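Local coordinates for 3-oxoacyl-[acyl-carrier-protein] synthase 2 (Rickettsia rickettsii, PDB 4JGA), which probably catalyses the condensation of malonyl-acyl-carrier protein with a growing acyl chain, the elongation step of bacterial fatty acid synthesis, at residues 120-125 and 172-177; 47-52 and 236-241; 352-357 and 400-405. All blocks are in the same frame, centred on the assembly; numbering follows the deposited sequence.

In the fold
The three contacts lie in a thiolase-type fold. Contacts 1 and 3 both reach its mixed sheet, near its two ends: contact 1 joins strand 122-127 to the loop leading into the outermost strand 178-179, and contact 3 covers strand 353-355 at the other end. Their centres are about 37 Å apart, on opposite sides of the chain's centre. Contact 2, around the small sheet of 47-49 and 62-64, is centred about 39 Å from contact 1 and about 23 Å from contact 3. Contact 1 is nested along the chain within the loop closed by contact 2, and contact 3 follows both. Contact 1 thus belongs to the dimer interface, whereas contacts 2 and 3 pack loops within one subunit.

Contact 1. Residues 120-125 and 172-177; sequences DRTGLI and YGFSGP
Ser-175 OG donates its hydroxyl hydrogen to Asp-120 OD1 at 2.5 Å, a length so short that its exact value is doubtful; this is the side-chain hydrogen bond between 120-124 and 174-177. Two backbone bonds follow. Gly-176 N reaches Thr-122 O at 2.8 Å along a bent path (135° at the hydrogen), whereas Leu-124 N gives a straighter bond to Pro-177 O, also 2.8 Å.

The apolar part centres on the Phe-174 ring. Thr-122 CG2, set opposite its own backbone N by chi1, stands over one face, 3.4 Å from the ring centroid and 18° off the normal, a CH-pi contact; Tyr-172 CB covers the opposite face. The same torsion turns OG1 away to Trp-111 NE1 and Ser-118 O. Leu-124 CD1 meets Phe-174 CB at 4.0 Å, the two side chains crossing nearly at right angles.

Close backbone approach rests on two glycines: Gly-123 CA lies 3.2 Å from Pro-177 O, and Gly-176 CA 3.3 Å from Asp-120 O.

Asp-120 OD2 also forms a salt bridge with Arg-300 of the second subunit, and Ser-175 O accepts from Arg-304 of that subunit. The carboxylate, gripped by a hydroxyl and a guanidinium, is thus probably ionised and fixed in rotation at the dimer interface.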
ATOM      1  N   ASP A 120      -2.589  -5.879  21.255  1.00  9.18           N
ATOM      2  CA  ASP A 120      -3.507  -4.907  20.653  1.00  9.26           C
ATOM      3  C   ASP A 120      -2.861  -3.557  20.375  1.00  9.19           C
ATOM      4  O   ASP A 120      -3.313  -2.838  19.481  1.00  9.08           O
ATOM      5  CB  ASP A 120      -4.748  -4.708  21.532  1.00  9.79           C
ATOM      6  CG  ASP A 120      -5.691  -5.916  21.499  1.00 10.26           C
ATOM      7  OD1 ASP A 120      -5.554  -6.785  20.589  1.00  9.97           O
ATOM      8  OD2 ASP A 120      -6.593  -5.955  22.377  1.00 10.89           O
ATOM      9  N   ARG A 121      -1.780  -3.236  21.083  1.00  9.44           N
ATOM     10  CA  ARG A 121      -1.037  -1.985  20.873  1.00  9.38           C
ATOM     11  C   ARG A 121       0.186  -2.160  19.948  1.00  9.05           C
ATOM     12  O   ARG A 121       1.028  -1.272  19.802  1.00  8.96           O
ATOM     13  CB  ARG A 121      -0.635  -1.416  22.247  1.00  9.86           C
ATOM     14  CG  ARG A 121      -1.820  -0.921  23.080  1.00 10.28           C
ATOM     15  CD  ARG A 121      -2.389   0.388  22.540  1.00 10.27           C
ATOM     16  NE  ARG A 121      -1.427   1.496  22.657  1.00 10.34           N
ATOM     17  CZ  ARG A 121      -1.610   2.715  22.150  1.00 10.31           C
ATOM     18  NH1 ARG A 121      -2.714   2.996  21.493  1.00 10.34           N
ATOM     19  NH2 ARG A 121      -0.691   3.672  22.317  1.00 10.44           N
ATOM     20  N   THR A 122       0.278  -3.329  19.333  1.00  8.98           N
ATOM     21  CA  THR A 122       1.341  -3.633  18.404  1.00  8.74           C
ATOM     22  C   THR A 122       0.764  -3.748  17.012  1.00  8.29           C
ATOM     23  O   THR A 122      -0.103  -4.568  16.765  1.00  7.99           O
ATOM     24  CB  THR A 122       2.051  -4.948  18.781  1.00  9.19           C
ATOM     25  OG1 THR A 122       2.615  -4.825  20.098  1.00  9.74           O
ATOM     26  CG2 THR A 122       3.170  -5.189  17.818  1.00  9.22           C
ATOM     27  N   GLY A 123       1.217  -2.873  16.118  1.00  8.11           N
ATOM     28  CA  GLY A 123       0.754  -2.839  14.761  1.00  7.91           C
ATOM     29  C   GLY A 123       1.887  -3.127  13.786  1.00  7.80           C
ATOM     30  O   GLY A 123       3.031  -3.307  14.171  1.00  7.89           O
ATOM     31  N   LEU A 124       1.533  -3.137  12.504  1.00  7.74           N
ATOM     32  CA  LEU A 124       2.469  -3.396  11.417  1.00  7.69           C
ATOM     33  C   LEU A 124       2.170  -2.480  10.196  1.00  7.40           C
ATOM     34  O   LEU A 124       1.003  -2.247   9.843  1.00  7.18           O
ATOM     35  CB  LEU A 124       2.377  -4.855  10.954  1.00  8.03           C
ATOM     36  CG  LEU A 124       2.367  -5.963  12.019  1.00  8.49           C
ATOM     37  CD1 LEU A 124       0.958  -6.233  12.492  1.00  8.60           C
ATOM     38  CD2 LEU A 124       2.972  -7.249  11.469  1.00  8.69           C
ATOM     39  N   ILE A 125       3.249  -2.023   9.556  1.00  7.24           N
ATOM     40  CA  ILE A 125       3.198  -1.402   8.241  1.00  7.10           C
ATOM     41  C   ILE A 125       4.355  -1.978   7.438  1.00  7.16           C
ATOM     42  O   ILE A 125       5.512  -1.512   7.515  1.00  7.27           O
ATOM     43  CB  ILE A 125       3.276   0.133   8.270  1.00  7.05           C
ATOM     44  CG1 ILE A 125       2.153   0.715   9.140  1.00  7.06           C
ATOM     45  CG2 ILE A 125       3.126   0.683   6.855  1.00  6.93           C
ATOM     46  CD1 ILE A 125       2.091   2.238   9.112  1.00  7.15           C
ATOM     47  N   TYR A 172       3.055 -13.605  15.567  1.00 11.75           N
ATOM     48  CA  TYR A 172       3.287 -13.075  16.913  1.00 12.02           C
ATOM     49  C   TYR A 172       2.023 -12.651  17.669  1.00 11.81           C
ATOM     50  O   TYR A 172       2.108 -12.175  18.791  1.00 12.29           O
ATOM     51  CB  TYR A 172       4.309 -11.924  16.867  1.00 11.80           C
ATOM     52  CG  TYR A 172       5.648 -12.414  16.398  1.00 12.15           C
ATOM     53  CD1 TYR A 172       6.459 -13.186  17.235  1.00 12.94           C
ATOM     54  CD2 TYR A 172       6.120 -12.109  15.130  1.00 11.83           C
ATOM     55  CE1 TYR A 172       7.697 -13.654  16.799  1.00 13.43           C
ATOM     56  CE2 TYR A 172       7.360 -12.556  14.702  1.00 12.28           C
ATOM     57  CZ  TYR A 172       8.135 -13.339  15.523  1.00 12.95           C
ATOM     58  OH  TYR A 172       9.359 -13.765  15.078  1.00 13.32           O
ATOM     59  N   GLY A 173       0.857 -12.828  17.076  1.00 11.40           N
ATOM     60  CA  GLY A 173      -0.358 -12.309  17.688  1.00 11.40           C
ATOM     61  C   GLY A 173      -0.517 -10.771  17.678  1.00 10.83           C
ATOM     62  O   GLY A 173      -1.283 -10.249  18.473  1.00 11.65           O
ATOM     63  N   PHE A 174       0.175 -10.040  16.811  1.00  9.96           N
ATOM     64  CA  PHE A 174       0.090  -8.585  16.845  1.00  9.40           C
ATOM     65  C   PHE A 174      -1.238  -8.144  16.235  1.00  8.90           C
ATOM     66  O   PHE A 174      -1.518  -8.405  15.061  1.00  8.55           O
ATOM     67  CB  PHE A 174       1.249  -7.956  16.109  1.00  9.13           C
ATOM     68  CG  PHE A 174       2.600  -8.263  16.685  1.00  9.47           C
ATOM     69  CD1 PHE A 174       2.796  -8.538  18.033  1.00 10.02           C
ATOM     70  CD2 PHE A 174       3.712  -8.187  15.865  1.00  9.58           C
ATOM     71  CE1 PHE A 174       4.071  -8.766  18.561  1.00 10.34           C
ATOM     72  CE2 PHE A 174       4.984  -8.445  16.364  1.00  9.93           C
ATOM     73  CZ  PHE A 174       5.168  -8.733  17.721  1.00 10.31           C
ATOM     74  N   SER A 175      -2.081  -7.524  17.052  1.00  8.72           N
ATOM     75  CA  SER A 175      -3.484  -7.304  16.695  1.00  8.60           C
ATOM     76  C   SER A 175      -3.866  -5.842  16.582  1.00  8.36           C
ATOM     77  O   SER A 175      -5.054  -5.491  16.472  1.00  8.29           O
ATOM     78  CB  SER A 175      -4.357  -8.027  17.716  1.00  9.07           C
ATOM     79  OG  SER A 175      -3.877  -7.768  19.024  1.00  9.09           O
ATOM     80  N   GLY A 176      -2.860  -4.975  16.620  1.00  8.21           N
ATOM     81  CA  GLY A 176      -3.038  -3.559  16.300  1.00  8.07           C
ATOM     82  C   GLY A 176      -3.241  -3.323  14.799  1.00  7.92           C
ATOM     83  O   GLY A 176      -3.562  -4.259  14.059  1.00  7.83           O
ATOM     84  N   PRO A 177      -3.094  -2.056  14.345  1.00  8.00           N
ATOM     85  CA  PRO A 177      -3.247  -1.757  12.934  1.00  8.06           C
ATOM     86  C   PRO A 177      -2.435  -2.701  12.045  1.00  8.14           C
ATOM     87  O   PRO A 177      -1.264  -2.930  12.310  1.00  7.79           O
ATOM     88  CB  PRO A 177      -2.737  -0.320  12.800  1.00  7.97           C
ATOM     89  CG  PRO A 177      -2.839   0.258  14.151  1.00  8.26           C
ATOM     90  CD  PRO A 177      -2.681  -0.880  15.129  1.00  8.19           C
TER

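Contact 2. Residues 47-52 and 236-241; sequences IKTITE and DNPKKA
Ile-47 opens the contact by laying its CG2 methyl against the Pro-238 peptide, 3.3 Å from Pro-238 O and 3.8 Å from Pro-238 CB. With chi1 at -60°, CG2 stands anti to the backbone N and faces the proline, while the CG1 branch falls beside that N and leads its end away from the 236-241 segment. The carbonyl of Ile-47 takes part as well: its O lies 3.8 Å from Pro-238 CB and 3.9 Å from Lys-239 CG, so that aliphatic carbons pack around it from this side. Next along the strand, Lys-48 offers its backbone, with CA at 4.0 Å from Pro-238 CB. Its side chain starts off away from the proline and its NZ is held by Gly-46 O and Leu-65 O. The ammonium groups of Lys-48 and Lys-239 come no nearer than 6.8 Å between their NZ atoms, a separation at which any repulsion is probably modest. Thr-49 finishes the touching part, its OG1 passing 4.1 Å from Pro-238 CG as the two side chains cross at a slant.

No hydrogen bond links the two segments, and the contact is carried by van der Waals packing about the proline. Two backbone bonds within 236-241 help to shape it: Lys-240 N bonds to Asn-237 O and Ala-241 N to Pro-238 O, in a turn whose residues 238-241 have helical backbone angles. Lys-239 O is also bonded to Asn-390 ND2. Pro-238 and Ala-241 reach Ile-62 too, on the strand paired with 47-49. The arrangement is a helix-like turn packed by its leading proline against a two-stranded antiparallel sheet, at the surface of the N-terminal ketoacyl synthase region.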
ATOM      1  N   ILE A  47      26.144  -8.251  -6.193  1.00 18.25           N
ATOM      2  CA  ILE A  47      25.571  -8.280  -7.521  1.00 18.48           C
ATOM      3  C   ILE A  47      26.199  -9.440  -8.272  1.00 19.98           C
ATOM      4  O   ILE A  47      27.427  -9.586  -8.269  1.00 20.41           O
ATOM      5  CB  ILE A  47      25.843  -6.975  -8.305  1.00 18.23           C
ATOM      6  CG1 ILE A  47      25.248  -5.737  -7.599  1.00 17.47           C
ATOM      7  CG2 ILE A  47      25.325  -7.092  -9.724  1.00 18.29           C
ATOM      8  CD1 ILE A  47      23.842  -5.922  -7.122  1.00 16.96           C
ATOM      9  N   LYS A  48      25.356 -10.264  -8.901  1.00 20.78           N
ATOM     10  CA  LYS A  48      25.821 -11.455  -9.651  1.00 22.31           C
ATOM     11  C   LYS A  48      24.961 -11.754 -10.880  1.00 21.61           C
ATOM     12  O   LYS A  48      23.957 -11.069 -11.150  1.00 20.03           O
ATOM     13  CB  LYS A  48      26.006 -12.731  -8.781  1.00 24.59           C
ATOM     14  CG  LYS A  48      25.054 -12.905  -7.626  1.00 25.53           C
ATOM     15  CD  LYS A  48      25.537 -13.897  -6.590  1.00 27.54           C
ATOM     16  CE  LYS A  48      24.756 -13.699  -5.293  1.00 27.91           C
ATOM     17  NZ  LYS A  48      25.119 -12.459  -4.526  1.00 27.03           N
ATOM     18  N   THR A  49      25.447 -12.722 -11.655  1.00 21.74           N
ATOM     19  CA  THR A  49      24.763 -13.211 -12.813  1.00 21.81           C
ATOM     20  C   THR A  49      23.468 -13.923 -12.382  1.00 21.39           C
ATOM     21  O   THR A  49      23.453 -14.707 -11.447  1.00 21.53           O
ATOM     22  CB  THR A  49      25.684 -14.158 -13.603  1.00 23.31           C
ATOM     23  OG1 THR A  49      26.735 -13.380 -14.217  1.00 23.55           O
ATOM     24  CG2 THR A  49      24.930 -14.896 -14.675  1.00 23.85           C
ATOM     25  N   ILE A  50      22.386 -13.619 -13.073  1.00 20.77           N
ATOM     26  CA  ILE A  50      21.130 -14.296 -12.881  1.00 20.75           C
ATOM     27  C   ILE A  50      21.264 -15.696 -13.444  1.00 22.25           C
ATOM     28  O   ILE A  50      21.672 -15.870 -14.575  1.00 22.57           O
ATOM     29  CB  ILE A  50      19.985 -13.576 -13.626  1.00 20.08           C
ATOM     30  CG1 ILE A  50      19.748 -12.212 -12.986  1.00 18.64           C
ATOM     31  CG2 ILE A  50      18.701 -14.412 -13.613  1.00 20.42           C
ATOM     32  CD1 ILE A  50      18.962 -11.260 -13.853  1.00 18.21           C
ATOM     33  N   THR A  51      20.916 -16.687 -12.632  1.00 22.95           N
ATOM     34  CA  THR A  51      20.940 -18.084 -13.085  1.00 24.76           C
ATOM     35  C   THR A  51      19.588 -18.830 -12.965  1.00 25.24           C
ATOM     36  O   THR A  51      19.411 -19.833 -13.622  1.00 26.75           O
ATOM     37  CB  THR A  51      22.008 -18.868 -12.312  1.00 25.58           C
ATOM     38  OG1 THR A  51      21.768 -18.690 -10.923  1.00 24.81           O
ATOM     39  CG2 THR A  51      23.419 -18.364 -12.629  1.00 25.59           C
ATOM     40  N   GLU A  52      18.647 -18.354 -12.150  1.00 24.22           N
ATOM     41  CA  GLU A  52      17.403 -19.110 -11.901  1.00 24.80           C
ATOM     42  C   GLU A  52      16.472 -19.175 -13.118  1.00 25.09           C
ATOM     43  O   GLU A  52      15.543 -19.972 -13.130  1.00 26.22           O
ATOM     44  CB  GLU A  52      16.605 -18.498 -10.721  1.00 23.64           C
ATOM     45  N   ASP A 236      29.194  -8.652 -18.122  1.00 28.08           N
ATOM     46  CA  ASP A 236      30.417  -9.443 -17.941  1.00 29.86           C
ATOM     47  C   ASP A 236      31.179  -9.119 -16.671  1.00 30.26           C
ATOM     48  O   ASP A 236      32.021  -9.906 -16.252  1.00 31.05           O
ATOM     49  CB  ASP A 236      31.342  -9.239 -19.127  1.00 31.29           C
ATOM     50  CG  ASP A 236      30.698  -9.709 -20.423  1.00 31.58           C
ATOM     51  OD1 ASP A 236      29.926 -10.676 -20.381  1.00 31.02           O
ATOM     52  OD2 ASP A 236      30.944  -9.117 -21.487  1.00 32.76           O
ATOM     53  N   ASN A 237      30.869  -7.988 -16.042  1.00 29.81           N
ATOM     54  CA  ASN A 237      31.512  -7.606 -14.778  1.00 30.21           C
ATOM     55  C   ASN A 237      30.468  -7.056 -13.816  1.00 28.40           C
ATOM     56  O   ASN A 237      30.448  -5.858 -13.543  1.00 27.63           O
ATOM     57  CB  ASN A 237      32.588  -6.537 -15.020  1.00 31.63           C
ATOM     58  CG  ASN A 237      33.728  -7.023 -15.866  1.00 33.72           C
ATOM     59  OD1 ASN A 237      34.808  -7.265 -15.359  1.00 35.41           O
ATOM     60  ND2 ASN A 237      33.506  -7.150 -17.174  1.00 34.41           N
ATOM     61  N   PRO A 238      29.587  -7.937 -13.306  1.00 27.65           N
ATOM     62  CA  PRO A 238      28.416  -7.539 -12.519  1.00 25.99           C
ATOM     63  C   PRO A 238      28.732  -6.612 -11.340  1.00 25.64           C
ATOM     64  O   PRO A 238      27.975  -5.685 -11.083  1.00 24.51           O
ATOM     65  CB  PRO A 238      27.850  -8.866 -12.007  1.00 25.51           C
ATOM     66  CG  PRO A 238      28.385  -9.907 -12.906  1.00 26.56           C
ATOM     67  CD  PRO A 238      29.654  -9.401 -13.510  1.00 27.99           C
ATOM     68  N   LYS A 239      29.837  -6.863 -10.647  1.00 26.40           N
ATOM     69  CA  LYS A 239      30.157  -6.083  -9.450  1.00 26.45           C
ATOM     70  C   LYS A 239      30.580  -4.664  -9.760  1.00 26.33           C
ATOM     71  O   LYS A 239      30.726  -3.867  -8.855  1.00 26.15           O
ATOM     72  CB  LYS A 239      31.275  -6.725  -8.639  1.00 27.73           C
ATOM     73  CG  LYS A 239      31.002  -8.102  -8.051  1.00 28.07           C
ATOM     74  CD  LYS A 239      32.328  -8.595  -7.463  1.00 29.85           C
ATOM     75  CE  LYS A 239      32.298  -9.985  -6.887  1.00 30.52           C
ATOM     76  NZ  LYS A 239      31.363 -10.093  -5.749  1.00 29.91           N
ATOM     77  N   LYS A 240      30.779  -4.352 -11.033  1.00 26.60           N
ATOM     78  CA  LYS A 240      31.145  -2.999 -11.457  1.00 26.91           C
ATOM     79  C   LYS A 240      29.958  -2.163 -11.966  1.00 25.25           C
ATOM     80  O   LYS A 240      30.119  -0.989 -12.261  1.00 25.16           O
ATOM     81  CB  LYS A 240      32.217  -3.084 -12.535  1.00 28.74           C
ATOM     82  CG  LYS A 240      33.544  -3.586 -11.993  1.00 30.54           C
ATOM     83  CD  LYS A 240      34.554  -3.852 -13.094  1.00 32.43           C
ATOM     84  CE  LYS A 240      35.054  -2.586 -13.775  1.00 33.55           C
ATOM     85  NZ  LYS A 240      36.044  -1.847 -12.949  1.00 34.66           N
ATOM     86  N   ALA A 241      28.789  -2.781 -12.092  1.00 19.48           N
ATOM     87  CA  ALA A 241      27.627  -2.162 -12.760  1.00 18.63           C
ATOM     88  C   ALA A 241      27.056  -0.988 -12.002  1.00 17.40           C
ATOM     89  O   ALA A 241      26.735   0.049 -12.603  1.00 17.51           O
ATOM     90  CB  ALA A 241      26.526  -3.197 -12.998  1.00 18.27           C
TER

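Contact 3. Residues 352-357 and 400-405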
ATOM      1  N   VAL A 352      29.763  17.267   5.108  1.00 20.23           N
ATOM      2  CA  VAL A 352      28.813  16.186   5.234  1.00 18.59           C
ATOM      3  C   VAL A 352      29.255  15.022   4.338  1.00 17.96           C
ATOM      4  O   VAL A 352      29.786  15.239   3.249  1.00 18.13           O
ATOM      5  CB  VAL A 352      27.387  16.642   4.872  1.00 17.77           C
ATOM      6  CG1 VAL A 352      27.256  16.907   3.379  1.00 17.69           C
ATOM      7  CG2 VAL A 352      26.391  15.591   5.308  1.00 17.10           C
ATOM      8  N   LEU A 353      29.035  13.803   4.822  1.00 16.87           N
ATOM      9  CA  LEU A 353      29.312  12.607   4.068  1.00 16.34           C
ATOM     10  C   LEU A 353      28.007  12.125   3.463  1.00 14.94           C
ATOM     11  O   LEU A 353      26.951  12.212   4.096  1.00 14.39           O
ATOM     12  CB  LEU A 353      29.895  11.504   4.961  1.00 16.57           C
ATOM     13  CG  LEU A 353      31.428  11.356   5.059  1.00 17.95           C
ATOM     14  CD1 LEU A 353      32.151  12.681   5.237  1.00 18.90           C
ATOM     15  CD2 LEU A 353      31.805  10.352   6.134  1.00 18.04           C
ATOM     16  N   MET A 354      28.090  11.585   2.253  1.00 14.46           N
ATOM     17  CA  MET A 354      26.942  10.944   1.598  1.00 13.46           C
ATOM     18  C   MET A 354      27.423   9.711   0.850  1.00 13.55           C
ATOM     19  O   MET A 354      28.445   9.777   0.191  1.00 14.34           O
ATOM     20  CB  MET A 354      26.226  11.908   0.632  1.00 13.09           C
ATOM     21  CG  MET A 354      25.117  11.240  -0.186  1.00 12.29           C
ATOM     22  SD  MET A 354      23.918  12.350  -1.011  1.00 11.78           S
ATOM     23  CE  MET A 354      24.847  12.947  -2.390  1.00 12.60           C
ATOM     24  N   SER A 355      26.689   8.602   0.944  1.00 12.99           N
ATOM     25  CA  SER A 355      27.023   7.410   0.162  1.00 13.03           C
ATOM     26  C   SER A 355      25.764   6.655  -0.272  1.00 12.19           C
ATOM     27  O   SER A 355      24.682   6.857   0.273  1.00 11.39           O
ATOM     28  CB  SER A 355      27.969   6.497   0.935  1.00 13.52           C
ATOM     29  OG  SER A 355      27.315   5.795   1.967  1.00 12.95           O
ATOM     30  N   SER A 356      25.925   5.846  -1.325  1.00 12.25           N
ATOM     31  CA  SER A 356      24.880   4.960  -1.781  1.00 11.57           C
ATOM     32  C   SER A 356      25.310   3.532  -1.556  1.00 11.69           C
ATOM     33  O   SER A 356      26.306   3.054  -2.126  1.00 12.42           O
ATOM     34  CB  SER A 356      24.575   5.142  -3.252  1.00 11.73           C
ATOM     35  OG  SER A 356      23.642   4.149  -3.635  1.00 11.38           O
ATOM     36  N   THR A 357      24.563   2.840  -0.719  1.00 11.06           N
ATOM     37  CA  THR A 357      24.804   1.419  -0.518  1.00 11.12           C
ATOM     38  C   THR A 357      24.216   0.567  -1.639  1.00 10.96           C
ATOM     39  O   THR A 357      24.429  -0.630  -1.677  1.00 11.06           O
ATOM     40  CB  THR A 357      24.237   0.968   0.837  1.00 10.68           C
ATOM     41  OG1 THR A 357      22.929   1.531   1.030  1.00  9.82           O
ATOM     42  CG2 THR A 357      25.155   1.429   1.934  1.00 11.01           C
ATOM     43  N   ILE A 400      31.125  17.284  -2.568  1.00 23.86           N
ATOM     44  CA  ILE A 400      31.142  16.771  -1.204  1.00 22.79           C
ATOM     45  C   ILE A 400      31.756  15.397  -1.219  1.00 21.63           C
ATOM     46  O   ILE A 400      31.959  14.815  -2.275  1.00 21.49           O
ATOM     47  CB  ILE A 400      29.736  16.674  -0.574  1.00 22.11           C
ATOM     48  CG1 ILE A 400      28.801  15.876  -1.466  1.00 21.30           C
ATOM     49  CG2 ILE A 400      29.181  18.066  -0.329  1.00 22.68           C
ATOM     50  CD1 ILE A 400      27.517  15.557  -0.744  1.00 20.79           C
ATOM     51  N   ASP A 401      32.064  14.909  -0.026  1.00 20.87           N
ATOM     52  CA  ASP A 401      32.653  13.592   0.172  1.00 20.32           C
ATOM     53  C   ASP A 401      31.583  12.489  -0.014  1.00 18.82           C
ATOM     54  O   ASP A 401      30.657  12.376   0.778  1.00 18.01           O
ATOM     55  CB  ASP A 401      33.260  13.535   1.570  1.00 20.54           C
ATOM     56  CG  ASP A 401      34.120  12.315   1.793  1.00 20.86           C
ATOM     57  OD1 ASP A 401      33.995  11.305   1.065  1.00 20.18           O
ATOM     58  OD2 ASP A 401      34.946  12.396   2.721  1.00 21.70           O
ATOM     59  N   LEU A 402      31.727  11.694  -1.069  1.00 18.48           N
ATOM     60  CA  LEU A 402      30.791  10.613  -1.388  1.00 17.52           C
ATOM     61  C   LEU A 402      31.311   9.266  -0.916  1.00 17.54           C
ATOM     62  O   LEU A 402      30.796   8.197  -1.315  1.00 17.03           O
ATOM     63  CB  LEU A 402      30.499  10.560  -2.882  1.00 17.40           C
ATOM     64  CG  LEU A 402      29.740  11.761  -3.454  1.00 17.36           C
ATOM     65  CD1 LEU A 402      29.595  11.647  -4.973  1.00 17.47           C
ATOM     66  CD2 LEU A 402      28.384  11.978  -2.772  1.00 16.40           C
ATOM     67  N   VAL A 403      32.321   9.310  -0.051  1.00 18.11           N
ATOM     68  CA  VAL A 403      32.844   8.094   0.577  1.00 18.28           C
ATOM     69  C   VAL A 403      33.198   7.089  -0.514  1.00 18.44           C
ATOM     70  O   VAL A 403      32.819   5.917  -0.446  1.00 18.01           O
ATOM     71  CB  VAL A 403      31.821   7.455   1.562  1.00 17.49           C
ATOM     72  CG1 VAL A 403      32.537   6.489   2.525  1.00 17.90           C
ATOM     73  CG2 VAL A 403      31.100   8.499   2.394  1.00 17.14           C
ATOM     74  N   ALA A 404      33.895   7.557  -1.543  1.00 19.02           N
ATOM     75  CA  ALA A 404      34.274   6.686  -2.647  1.00 19.29           C
ATOM     76  C   ALA A 404      35.102   5.487  -2.179  1.00 19.74           C
ATOM     77  O   ALA A 404      36.024   5.649  -1.383  1.00 20.36           O
ATOM     78  CB  ALA A 404      35.055   7.463  -3.681  1.00 20.12           C
ATOM     79  N   LEU A 405      34.717   4.291  -2.636  1.00 19.37           N
ATOM     80  CA  LEU A 405      35.548   3.077  -2.591  1.00 19.93           C
ATOM     81  C   LEU A 405      35.693   2.349  -1.260  1.00 19.83           C
ATOM     82  O   LEU A 405      35.625   1.117  -1.223  1.00 20.19           O
ATOM     83  CB  LEU A 405      36.959   3.346  -3.187  1.00 21.17           C
ATOM     84  CG  LEU A 405      37.021   3.985  -4.583  1.00 21.47           C
ATOM     85  CD1 LEU A 405      38.461   4.013  -5.070  1.00 22.93           C
ATOM     86  CD2 LEU A 405      36.109   3.231  -5.550  1.00 20.95           C
TER
HETATM   87  O   HOH W   1      31.701  16.667   2.237  1.00 16.35           O
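Met-354 extends with CG anti to its backbone N (chi1 174°) and then bends at chi3 (76°), which sets its CE methyl 3.7 Å from Leu-402 CD2 and 4.1 Å from Ile-400 CD1. It runs alongside Leu-402, the two pointing the same way, but slants across Ile-400. Beyond this cluster, Leu-353 CG packs at 3.9 Å on Val-403 CG2, crossing it nearly perpendicularly.

The backbones meet through one direct hydrogen bond, Met-354 N to Asp-401 O at 3.1 Å. Close by, Leu-402 CA directs a CA-H...O contact at Met-354 O. A water bridges the ends, donating to Val-352 O (2.6 Å) and accepting from Asp-401 N (2.9 Å). Asp-401 shapes its own loop: OD1 accepts from Val-403 N at 2.8 Å, on the anti side of the carboxylate, making an Asx turn, while OD2 forms a salt bridge with Lys-408.

Strand 353-355, an edge strand of this chain's sheet in the C-terminal ketoacyl synthase region, is bonded to strand 322-324, and the 400-405 loop meets it at 46°. The Val-352 side chain lies about 6 Å from a sodium ion. Helix 331-345 packs on Met-354 and Ile-400 through Val-341, and Thr-388 holds both Ser-356 N and Leu-402 O.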